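Local atomic coordinates of flavohemoprotein (Vibrio cholerae O1 biovar El Tor, PDB entry 4EH1), a protein that probably detoxifies nitric oxide by converting it to nitrate with O2 and NAD(P)H, its FAD-containing reductase domain, the part described here, supplying electrons to the heme domain. Residues Glu14-Pro25 and Arg66-Val77. Sequence-based numbering, arbitrary orientation. Where two conformers were deposited one is given.
Sequences ESAYVTSFVLVP and REYRISVKREGV. With FAD (flavin-adenine dinucleotide), chain C.
E14, from the classic beta bulge leading into strand 18-25, reaches R69 of the antiparallel strand 68-73, at one edge of the six-stranded antiparallel sheet of the FAD-binding domain, in the ferredoxin-reductase-like part of the protein. E14 OE2 sits over one face of the R69 guanidinium, 4.1 Å from NH1; no N-H points at it, so only the opposite charges count. R69 NH2 is hydrogen-bonded to S60 O and salt-bridged to E161. In one of two R74 conformers, a doubtful placement, NH1 and NH2 bond weakly to A16 O and Y17 CD1 lies over a guanidinium face, the planes 66° apart. Y17 O accepts R74 N, extending the ladder beyond V18-K73. T19 and V72 form a hydrogen-bonded pair. S20 OG, anti to its carbonyl carbon (chi1 -82°), donates to the anti lone pair of E14 OE2 and stands 2.8 Å from S71 OG. On the other sheet face the F21 ring, its backbone paired with I70, meets V72 CG2. V22, on the S20 face, packs CG1 3.6 Å from E67 CD. L23 N bonds Y68 O at 2.7 Å, while L23 CD1 approaches I70 CG1 at 4.2 Å. V24 lies alongside E67. The pairing presents the outer edge of 68-73 to the flavin: S71 O accepts FAD N3 at 2.9 Å, and K73 N donates to FAD O2 at 2.9 Å, with an N-H...O angle of 170°.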
ATOM      1  N   GLU A  14      -2.179   5.292   1.010  1.00 24.42           N
ATOM      2  CA  GLU A  14      -2.838   6.492   0.531  1.00 25.42           C
ATOM      3  C   GLU A  14      -2.009   7.753   0.770  1.00 30.60           C
ATOM      4  O   GLU A  14      -2.075   8.672  -0.016  1.00 37.01           O
ATOM      5  CB  GLU A  14      -4.212   6.666   1.188  1.00 25.29           C
ATOM      6  CG  GLU A  14      -5.154   5.516   0.967  1.00 31.00           C
ATOM      7  CD  GLU A  14      -5.574   5.375  -0.514  1.00 43.18           C
ATOM      8  OE1 GLU A  14      -5.129   6.192  -1.362  1.00 46.60           O
ATOM      9  OE2 GLU A  14      -6.375   4.454  -0.824  1.00 46.84           O
ATOM     10  N   SER A  15      -1.277   7.814   1.877  1.00 26.74           N
ATOM     11  CA  SER A  15      -0.438   8.986   2.183  1.00 28.75           C
ATOM     12  C   SER A  15       0.510   8.541   3.270  1.00 26.05           C
ATOM     13  O   SER A  15       0.500   7.360   3.600  1.00 25.08           O
ATOM     14  CB  SER A  15      -1.265  10.206   2.613  1.00 27.14           C
ATOM     15  OG  SER A  15      -2.161   9.915   3.667  1.00 22.05           O
ATOM     16  N   ALA A  16       1.351   9.443   3.781  1.00 25.98           N
ATOM     17  CA  ALA A  16       2.381   9.071   4.768  1.00 25.05           C
ATOM     18  C   ALA A  16       1.837   8.213   5.917  1.00 23.51           C
ATOM     19  O   ALA A  16       2.458   7.267   6.331  1.00 24.32           O
ATOM     20  CB  ALA A  16       3.070  10.306   5.337  1.00 27.26           C
ATOM     21  N   TYR A  17       0.668   8.526   6.436  1.00 24.23           N
ATOM     22  CA  TYR A  17       0.214   7.779   7.608  1.00 27.29           C
ATOM     23  C   TYR A  17      -1.092   6.990   7.381  1.00 31.20           C
ATOM     24  O   TYR A  17      -1.569   6.281   8.273  1.00 29.70           O
ATOM     25  CB  TYR A  17       0.050   8.740   8.764  1.00 26.60           C
ATOM     26  CG  TYR A  17       1.325   9.522   9.037  1.00 28.25           C
ATOM     27  CD1 TYR A  17       2.474   8.879   9.470  1.00 26.73           C
ATOM     28  CD2 TYR A  17       1.364  10.896   8.864  1.00 32.89           C
ATOM     29  CE1 TYR A  17       3.644   9.569   9.723  1.00 34.53           C
ATOM     30  CE2 TYR A  17       2.524  11.616   9.143  1.00 36.03           C
ATOM     31  CZ  TYR A  17       3.656  10.943   9.569  1.00 39.21           C
ATOM     32  OH  TYR A  17       4.793  11.650   9.813  1.00 41.50           O
ATOM     33  N   VAL A  18      -1.653   7.107   6.187  1.00 27.01           N
ATOM     34  CA  VAL A  18      -2.927   6.471   5.908  1.00 23.24           C
ATOM     35  C   VAL A  18      -2.751   5.354   4.867  1.00 22.15           C
ATOM     36  O   VAL A  18      -2.170   5.545   3.776  1.00 24.75           O
ATOM     37  CB  VAL A  18      -3.953   7.471   5.387  1.00 28.71           C
ATOM     38  CG1 VAL A  18      -5.247   6.733   4.957  1.00 30.34           C
ATOM     39  CG2 VAL A  18      -4.245   8.575   6.425  1.00 21.39           C
ATOM     40  N   THR A  19      -3.265   4.196   5.226  1.00 23.23           N
ATOM     41  CA  THR A  19      -3.236   3.024   4.370  1.00 25.12           C
ATOM     42  C   THR A  19      -4.651   2.453   4.223  1.00 27.42           C
ATOM     43  O   THR A  19      -5.384   2.344   5.212  1.00 22.64           O
ATOM     44  CB  THR A  19      -2.241   1.985   4.948  1.00 26.93           C
ATOM     45  OG1 THR A  19      -0.905   2.451   4.676  1.00 29.34           O
ATOM     46  CG2 THR A  19      -2.443   0.560   4.301  1.00 21.55           C
ATOM     47  N   SER A  20      -5.054   2.134   2.988  1.00 22.27           N
ATOM     48  CA  SER A  20      -6.382   1.561   2.749  1.00 21.89           C
ATOM     49  C   SER A  20      -6.341   0.023   2.796  1.00 28.33           C
ATOM     50  O   SER A  20      -5.331  -0.587   2.453  1.00 31.90           O
ATOM     51  CB  SER A  20      -6.944   1.975   1.378  1.00 21.39           C
ATOM     52  OG  SER A  20      -7.535   3.245   1.393  1.00 31.31           O
ATOM     53  N   PHE A  21      -7.459  -0.584   3.175  1.00 25.05           N
ATOM     54  CA  PHE A  21      -7.615  -2.035   3.128  1.00 26.39           C
ATOM     55  C   PHE A  21      -8.905  -2.358   2.388  1.00 26.24           C
ATOM     56  O   PHE A  21      -9.971  -1.888   2.766  1.00 27.89           O
ATOM     57  CB  PHE A  21      -7.749  -2.619   4.539  1.00 23.75           C
ATOM     58  CG  PHE A  21      -6.542  -2.397   5.412  1.00 31.27           C
ATOM     59  CD1 PHE A  21      -5.675  -3.447   5.694  1.00 23.32           C
ATOM     60  CD2 PHE A  21      -6.275  -1.130   5.957  1.00 24.66           C
ATOM     61  CE1 PHE A  21      -4.544  -3.240   6.515  1.00 30.76           C
ATOM     62  CE2 PHE A  21      -5.160  -0.927   6.773  1.00 31.38           C
ATOM     63  CZ  PHE A  21      -4.296  -1.989   7.053  1.00 27.52           C
ATOM     64  N   VAL A  22      -8.806  -3.183   1.365  1.00 27.97           N
ATOM     65  CA  VAL A  22      -9.982  -3.689   0.697  1.00 24.34           C
ATOM     66  C   VAL A  22     -10.282  -5.071   1.251  1.00 26.73           C
ATOM     67  O   VAL A  22      -9.458  -5.974   1.177  1.00 28.43           O
ATOM     68  CB  VAL A  22      -9.764  -3.793  -0.838  1.00 26.66           C
ATOM     69  CG1 VAL A  22     -10.996  -4.424  -1.509  1.00 27.59           C
ATOM     70  CG2 VAL A  22      -9.468  -2.426  -1.440  1.00 25.35           C
ATOM     71  N   LEU A  23     -11.479  -5.234   1.798  1.00 26.96           N
ATOM     72  CA  LEU A  23     -11.821  -6.430   2.526  1.00 28.49           C
ATOM     73  C   LEU A  23     -12.968  -7.196   1.867  1.00 31.90           C
ATOM     74  O   LEU A  23     -13.985  -6.617   1.494  1.00 29.08           O
ATOM     75  CB  LEU A  23     -12.236  -6.052   3.941  1.00 34.85           C
ATOM     76  CG  LEU A  23     -11.211  -5.212   4.699  1.00 39.26           C
ATOM     77  CD1 LEU A  23     -11.886  -4.340   5.755  1.00 36.44           C
ATOM     78  CD2 LEU A  23     -10.236  -6.164   5.347  1.00 41.74           C
ATOM     79  N   VAL A  24     -12.813  -8.505   1.766  1.00 30.78           N
ATOM     80  CA  VAL A  24     -13.871  -9.351   1.233  1.00 34.85           C
ATOM     81  C   VAL A  24     -14.246 -10.443   2.244  1.00 37.27           C
ATOM     82  O   VAL A  24     -13.398 -10.933   2.989  1.00 34.76           O
ATOM     83  CB  VAL A  24     -13.439  -9.994  -0.086  1.00 37.90           C
ATOM     84  CG1 VAL A  24     -13.073  -8.915  -1.117  1.00 38.91           C
ATOM     85  CG2 VAL A  24     -12.268 -10.878   0.160  1.00 38.16           C
ATOM     86  N   PRO A  25     -15.523 -10.831   2.273  1.00 36.85           N
ATOM     87  CA  PRO A  25     -15.916 -11.803   3.297  1.00 38.09           C
ATOM     88  C   PRO A  25     -15.204 -13.117   3.056  1.00 43.46           C
ATOM     89  O   PRO A  25     -15.081 -13.499   1.905  1.00 45.50           O
ATOM     90  CB  PRO A  25     -17.415 -11.996   3.062  1.00 39.62           C
ATOM     91  CG  PRO A  25     -17.797 -11.155   1.922  1.00 46.36           C
ATOM     92  CD  PRO A  25     -16.568 -10.618   1.262  1.00 43.83           C
ATOM     93  N   ARG A  66     -20.075  -6.181  -2.684  1.00 41.16           N
ATOM     94  CA  ARG A  66     -19.075  -7.230  -2.870  1.00 41.01           C
ATOM     95  C   ARG A  66     -17.892  -7.086  -1.943  1.00 36.78           C
ATOM     96  O   ARG A  66     -17.397  -8.060  -1.387  1.00 38.25           O
ATOM     97  CB  ARG A  66     -18.598  -7.264  -4.330  1.00 45.68           C
ATOM     98  CG  ARG A  66     -19.709  -7.567  -5.324  1.00 54.83           C
ATOM     99  CD  ARG A  66     -20.040  -9.049  -5.315  1.00 74.39           C
ATOM    100  NE  ARG A  66     -18.951  -9.861  -5.861  1.00 84.96           N
ATOM    101  CZ  ARG A  66     -18.804 -11.164  -5.637  1.00 88.76           C
ATOM    102  NH1 ARG A  66     -19.675 -11.807  -4.866  1.00 88.14           N
ATOM    103  NH2 ARG A  66     -17.782 -11.819  -6.180  1.00 91.58           N
ATOM    104  N   GLU A  67     -17.421  -5.867  -1.774  1.00 33.66           N
ATOM    105  CA  GLU A  67     -16.270  -5.661  -0.903  1.00 35.34           C
ATOM    106  C   GLU A  67     -16.313  -4.309  -0.221  1.00 31.79           C
ATOM    107  O   GLU A  67     -17.033  -3.410  -0.648  1.00 32.67           O
ATOM    108  CB  GLU A  67     -14.986  -5.769  -1.699  1.00 40.19           C
ATOM    109  CG  GLU A  67     -14.864  -4.669  -2.696  1.00 50.30           C
ATOM    110  CD  GLU A  67     -13.783  -4.912  -3.717  1.00 59.43           C
ATOM    111  OE1 GLU A  67     -13.454  -6.091  -3.963  1.00 62.35           O
ATOM    112  OE2 GLU A  67     -13.271  -3.913  -4.273  1.00 61.84           O
ATOM    113  N   TYR A  68     -15.535  -4.178   0.850  1.00 27.07           N
ATOM    114  CA  TYR A  68     -15.448  -2.931   1.578  1.00 29.25           C
ATOM    115  C   TYR A  68     -14.033  -2.362   1.464  1.00 30.01           C
ATOM    116  O   TYR A  68     -13.051  -3.100   1.467  1.00 33.86           O
ATOM    117  CB  TYR A  68     -15.759  -3.171   3.058  1.00 32.29           C
ATOM    118  CG  TYR A  68     -17.194  -3.547   3.398  1.00 31.72           C
ATOM    119  CD1 TYR A  68     -18.277  -2.936   2.765  1.00 29.63           C
ATOM    120  CD2 TYR A  68     -17.457  -4.494   4.371  1.00 26.74           C
ATOM    121  CE1 TYR A  68     -19.596  -3.272   3.094  1.00 31.08           C
ATOM    122  CE2 TYR A  68     -18.763  -4.856   4.703  1.00 28.45           C
ATOM    123  CZ  TYR A  68     -19.827  -4.230   4.079  1.00 30.93           C
ATOM    124  OH  TYR A  68     -21.106  -4.589   4.413  1.00 31.74           O
ATOM    125  N   ARG A  69     -13.921  -1.049   1.362  1.00 27.75           N
ATOM    126  CA  ARG A  69     -12.631  -0.408   1.576  1.00 24.68           C
ATOM    127  C   ARG A  69     -12.700   0.514   2.813  1.00 28.28           C
ATOM    128  O   ARG A  69     -13.638   1.318   2.971  1.00 26.40           O
ATOM    129  CB  ARG A  69     -12.175   0.379   0.346  1.00 23.46           C
ATOM    130  CG  ARG A  69     -10.797   1.057   0.524  1.00 25.49           C
ATOM    131  CD  ARG A  69     -10.354   1.771  -0.743  1.00 24.85           C
ATOM    132  NE  ARG A  69     -10.935   3.102  -0.819  1.00 27.74           N
ATOM    133  CZ  ARG A  69     -10.681   3.961  -1.803  1.00 31.84           C
ATOM    134  NH1 ARG A  69      -9.860   3.618  -2.789  1.00 25.71           N
ATOM    135  NH2 ARG A  69     -11.235   5.165  -1.794  1.00 31.37           N
ATOM    136  N   ILE A  70     -11.712   0.372   3.689  1.00 20.63           N
ATOM    137  CA  ILE A  70     -11.522   1.333   4.777  1.00 24.29           C
ATOM    138  C   ILE A  70     -10.124   1.933   4.664  1.00 24.96           C
ATOM    139  O   ILE A  70      -9.247   1.363   4.006  1.00 24.95           O
ATOM    140  CB  ILE A  70     -11.630   0.680   6.149  1.00 23.89           C
ATOM    141  CG1 ILE A  70     -10.591  -0.427   6.265  1.00 25.17           C
ATOM    142  CG2 ILE A  70     -13.090   0.155   6.438  1.00 22.64           C
ATOM    143  CD1 ILE A  70     -10.465  -0.940   7.723  1.00 27.59           C
ATOM    144  N   SER A  71      -9.914   3.066   5.322  1.00 25.06           N
ATOM    145  CA  SER A  71      -8.646   3.790   5.229  1.00 23.00           C
ATOM    146  C   SER A  71      -8.246   4.258   6.620  1.00 32.47           C
ATOM    147  O   SER A  71      -8.959   5.048   7.268  1.00 22.02           O
ATOM    148  CB  SER A  71      -8.774   4.994   4.296  1.00 22.57           C
ATOM    149  OG  SER A  71      -9.355   4.604   3.048  1.00 27.69           O
ATOM    150  N   VAL A  72      -7.075   3.795   7.040  1.00 28.79           N
ATOM    151  CA  VAL A  72      -6.704   3.764   8.431  1.00 26.45           C
ATOM    152  C   VAL A  72      -5.453   4.609   8.698  1.00 26.58           C
ATOM    153  O   VAL A  72      -4.387   4.385   8.122  1.00 19.57           O
ATOM    154  CB  VAL A  72      -6.439   2.299   8.847  1.00 25.18           C
ATOM    155  CG1 VAL A  72      -5.849   2.256  10.237  1.00 22.61           C
ATOM    156  CG2 VAL A  72      -7.745   1.430   8.692  1.00 17.74           C
ATOM    157  N   LYS A  73      -5.599   5.602   9.560  1.00 25.26           N
ATOM    158  CA  LYS A  73      -4.458   6.424   9.919  1.00 24.02           C
ATOM    159  C   LYS A  73      -3.662   5.807  11.082  1.00 25.84           C
ATOM    160  O   LYS A  73      -4.222   5.519  12.130  1.00 27.80           O
ATOM    161  CB  LYS A  73      -4.891   7.823  10.295  1.00 22.87           C
ATOM    162  CG  LYS A  73      -3.641   8.704  10.531  1.00 27.31           C
ATOM    163  CD  LYS A  73      -3.930  10.056  11.141  1.00 44.40           C
ATOM    164  CE  LYS A  73      -2.620  10.608  11.757  1.00 51.77           C
ATOM    165  NZ  LYS A  73      -2.716  11.989  12.263  1.00 63.90           N
ATOM    166  N   ARG A  74      -2.376   5.585  10.856  0.60 26.13           N
ATOM    167  CA  ARG A  74      -1.415   5.231  11.901  0.60 33.63           C
ATOM    168  C   ARG A  74      -1.490   6.319  12.984  0.60 35.51           C
ATOM    169  O   ARG A  74      -0.997   7.424  12.774  0.60 35.67           O
ATOM    170  CB  ARG A  74      -0.010   5.223  11.273  0.60 35.36           C
ATOM    171  CG  ARG A  74       0.996   4.255  11.858  0.60 37.51           C
ATOM    172  CD  ARG A  74       1.909   3.648  10.768  0.60 33.88           C
ATOM    173  NE  ARG A  74       2.938   4.551  10.262  0.60 32.68           N
ATOM    174  CZ  ARG A  74       3.076   4.915   8.984  0.60 34.71           C
ATOM    175  NH1 ARG A  74       2.252   4.457   8.039  0.60 31.35           N
ATOM    176  NH2 ARG A  74       4.054   5.739   8.645  0.60 37.35           N
ATOM    177  N   GLU A  75      -2.135   6.043  14.117  1.00 33.30           N
ATOM    178  CA  GLU A  75      -2.305   7.107  15.120  1.00 36.49           C
ATOM    179  C   GLU A  75      -1.155   7.187  16.121  1.00 34.32           C
ATOM    180  O   GLU A  75      -0.516   6.190  16.429  1.00 35.21           O
ATOM    181  CB  GLU A  75      -3.669   7.054  15.831  1.00 37.02           C
ATOM    182  CG  GLU A  75      -3.948   8.334  16.666  1.00 79.01           C
ATOM    183  CD  GLU A  75      -5.398   8.492  17.130  1.00 83.35           C
ATOM    184  OE1 GLU A  75      -6.317   8.402  16.278  1.00 85.58           O
ATOM    185  OE2 GLU A  75      -5.615   8.722  18.348  1.00 81.47           O
ATOM    186  N   GLY A  76      -0.862   8.394  16.583  1.00 39.43           N
ATOM    187  CA  GLY A  76       0.116   8.590  17.645  1.00 35.04           C
ATOM    188  C   GLY A  76       1.534   8.238  17.241  1.00 37.44           C
ATOM    189  O   GLY A  76       2.319   7.760  18.059  1.00 37.39           O
ATOM    190  N   VAL A  77       1.880   8.471  15.981  1.00 39.09           N
ATOM    191  CA  VAL A  77       3.255   8.227  15.557  1.00 38.35           C
ATOM    192  C   VAL A  77       4.187   9.200  16.285  1.00 41.65           C
ATOM    193  O   VAL A  77       3.921  10.384  16.345  1.00 46.61           O
ATOM    194  CB  VAL A  77       3.448   8.366  14.036  1.00 36.37           C
ATOM    195  CG1 VAL A  77       4.913   8.111  13.681  1.00 34.01           C
ATOM    196  CG2 VAL A  77       2.566   7.374  13.290  1.00 31.47           C
TER
HETATM  197  PA  FAD C 301      -5.627   3.746  20.677  1.00 29.10           P
HETATM  198  O1A FAD C 301      -7.016   3.594  20.989  1.00 24.76           O
HETATM  199  O2A FAD C 301      -4.646   2.811  21.111  1.00 20.05           O
HETATM  200  O5B FAD C 301      -5.184   5.110  21.254  1.00 27.54           O
HETATM  201  C5B FAD C 301      -6.077   6.192  21.314  1.00 35.66           C
HETATM  202  C4B FAD C 301      -5.427   7.493  21.751  1.00 42.52           C
HETATM  203  O4B FAD C 301      -5.130   7.483  23.134  1.00 40.60           O
HETATM  204  C3B FAD C 301      -4.131   7.674  21.023  1.00 49.74           C
HETATM  205  O3B FAD C 301      -3.951   9.047  20.784  1.00 56.93           O
HETATM  206  C2B FAD C 301      -3.106   7.213  22.002  1.00 42.70           C
HETATM  207  O2B FAD C 301      -1.942   7.939  21.757  1.00 47.02           O
HETATM  208  C1B FAD C 301      -3.737   7.508  23.330  1.00 41.42           C
HETATM  209  N9A FAD C 301      -3.362   6.468  24.282  1.00 42.10           N
HETATM  210  C8A FAD C 301      -3.403   5.169  24.086  1.00 49.58           C
HETATM  211  N7A FAD C 301      -2.967   4.504  25.156  1.00 50.53           N
HETATM  212  C5A FAD C 301      -2.631   5.400  26.055  1.00 44.76           C
HETATM  213  C6A FAD C 301      -2.089   5.357  27.404  1.00 45.76           C
HETATM  214  N6A FAD C 301      -1.823   4.194  28.014  1.00 43.63           N
HETATM  215  N1A FAD C 301      -1.868   6.522  27.985  1.00 40.74           N
HETATM  216  C2A FAD C 301      -2.133   7.664  27.391  1.00 40.12           C
HETATM  217  N3A FAD C 301      -2.621   7.777  26.174  1.00 42.16           N
HETATM  218  C4A FAD C 301      -2.881   6.696  25.466  1.00 40.78           C
HETATM  219  N1  FAD C 301      -9.924   6.114  12.067  1.00 22.54           N
HETATM  220  C2  FAD C 301      -9.417   5.959  10.846  1.00 32.03           C
HETATM  221  O2  FAD C 301      -8.228   5.807  10.734  1.00 24.52           O
HETATM  222  N3  FAD C 301     -10.148   5.946   9.745  1.00 23.99           N
HETATM  223  C4  FAD C 301     -11.439   6.080   9.766  1.00 25.79           C
HETATM  224  O4  FAD C 301     -12.045   6.053   8.727  1.00 22.99           O
HETATM  225  C4X FAD C 301     -12.079   6.272  11.073  1.00 24.51           C
HETATM  226  N5  FAD C 301     -13.376   6.433  11.190  1.00 31.42           N
HETATM  227  C5X FAD C 301     -13.931   6.615  12.372  1.00 27.16           C
HETATM  228  C6  FAD C 301     -15.278   6.779  12.434  1.00 32.02           C
HETATM  229  C7  FAD C 301     -15.886   6.974  13.636  1.00 31.02           C
HETATM  230  C7M FAD C 301     -17.354   7.159  13.709  1.00 23.45           C
HETATM  231  C8  FAD C 301     -15.098   6.989  14.859  1.00 28.12           C
HETATM  232  C8M FAD C 301     -15.799   7.190  16.148  1.00 30.66           C
HETATM  233  C9  FAD C 301     -13.743   6.819  14.806  1.00 30.00           C
HETATM  234  C9A FAD C 301     -13.129   6.639  13.595  1.00 22.76           C
HETATM  235  N10 FAD C 301     -11.756   6.469  13.512  1.00 28.18           N
HETATM  236  C10 FAD C 301     -11.215   6.287  12.250  1.00 23.07           C
HETATM  237  C1' FAD C 301     -10.936   6.447  14.716  1.00 25.42           C
HETATM  238  C2' FAD C 301     -10.551   5.005  15.048  1.00 28.74           C
HETATM  239  O2' FAD C 301     -11.656   4.189  15.364  1.00 25.96           O
HETATM  240  C3' FAD C 301      -9.619   4.813  16.226  1.00 26.37           C
HETATM  241  O3' FAD C 301     -10.082   5.488  17.363  1.00 22.91           O
HETATM  242  C4' FAD C 301      -8.160   5.120  15.943  1.00 28.67           C
HETATM  243  O4' FAD C 301      -7.746   4.343  14.844  1.00 26.45           O
HETATM  244  C5' FAD C 301      -7.234   4.892  17.132  1.00 27.57           C
HETATM  245  O5' FAD C 301      -7.195   3.574  17.591  1.00 25.75           O
HETATM  246  P   FAD C 301      -5.915   2.871  18.073  1.00 28.08           P
HETATM  247  O1P FAD C 301      -6.333   1.635  18.648  1.00 27.35           O
HETATM  248  O2P FAD C 301      -4.996   2.847  17.002  1.00 28.15           O
HETATM  249  O3P FAD C 301      -5.403   3.859  19.146  1.00 22.61           O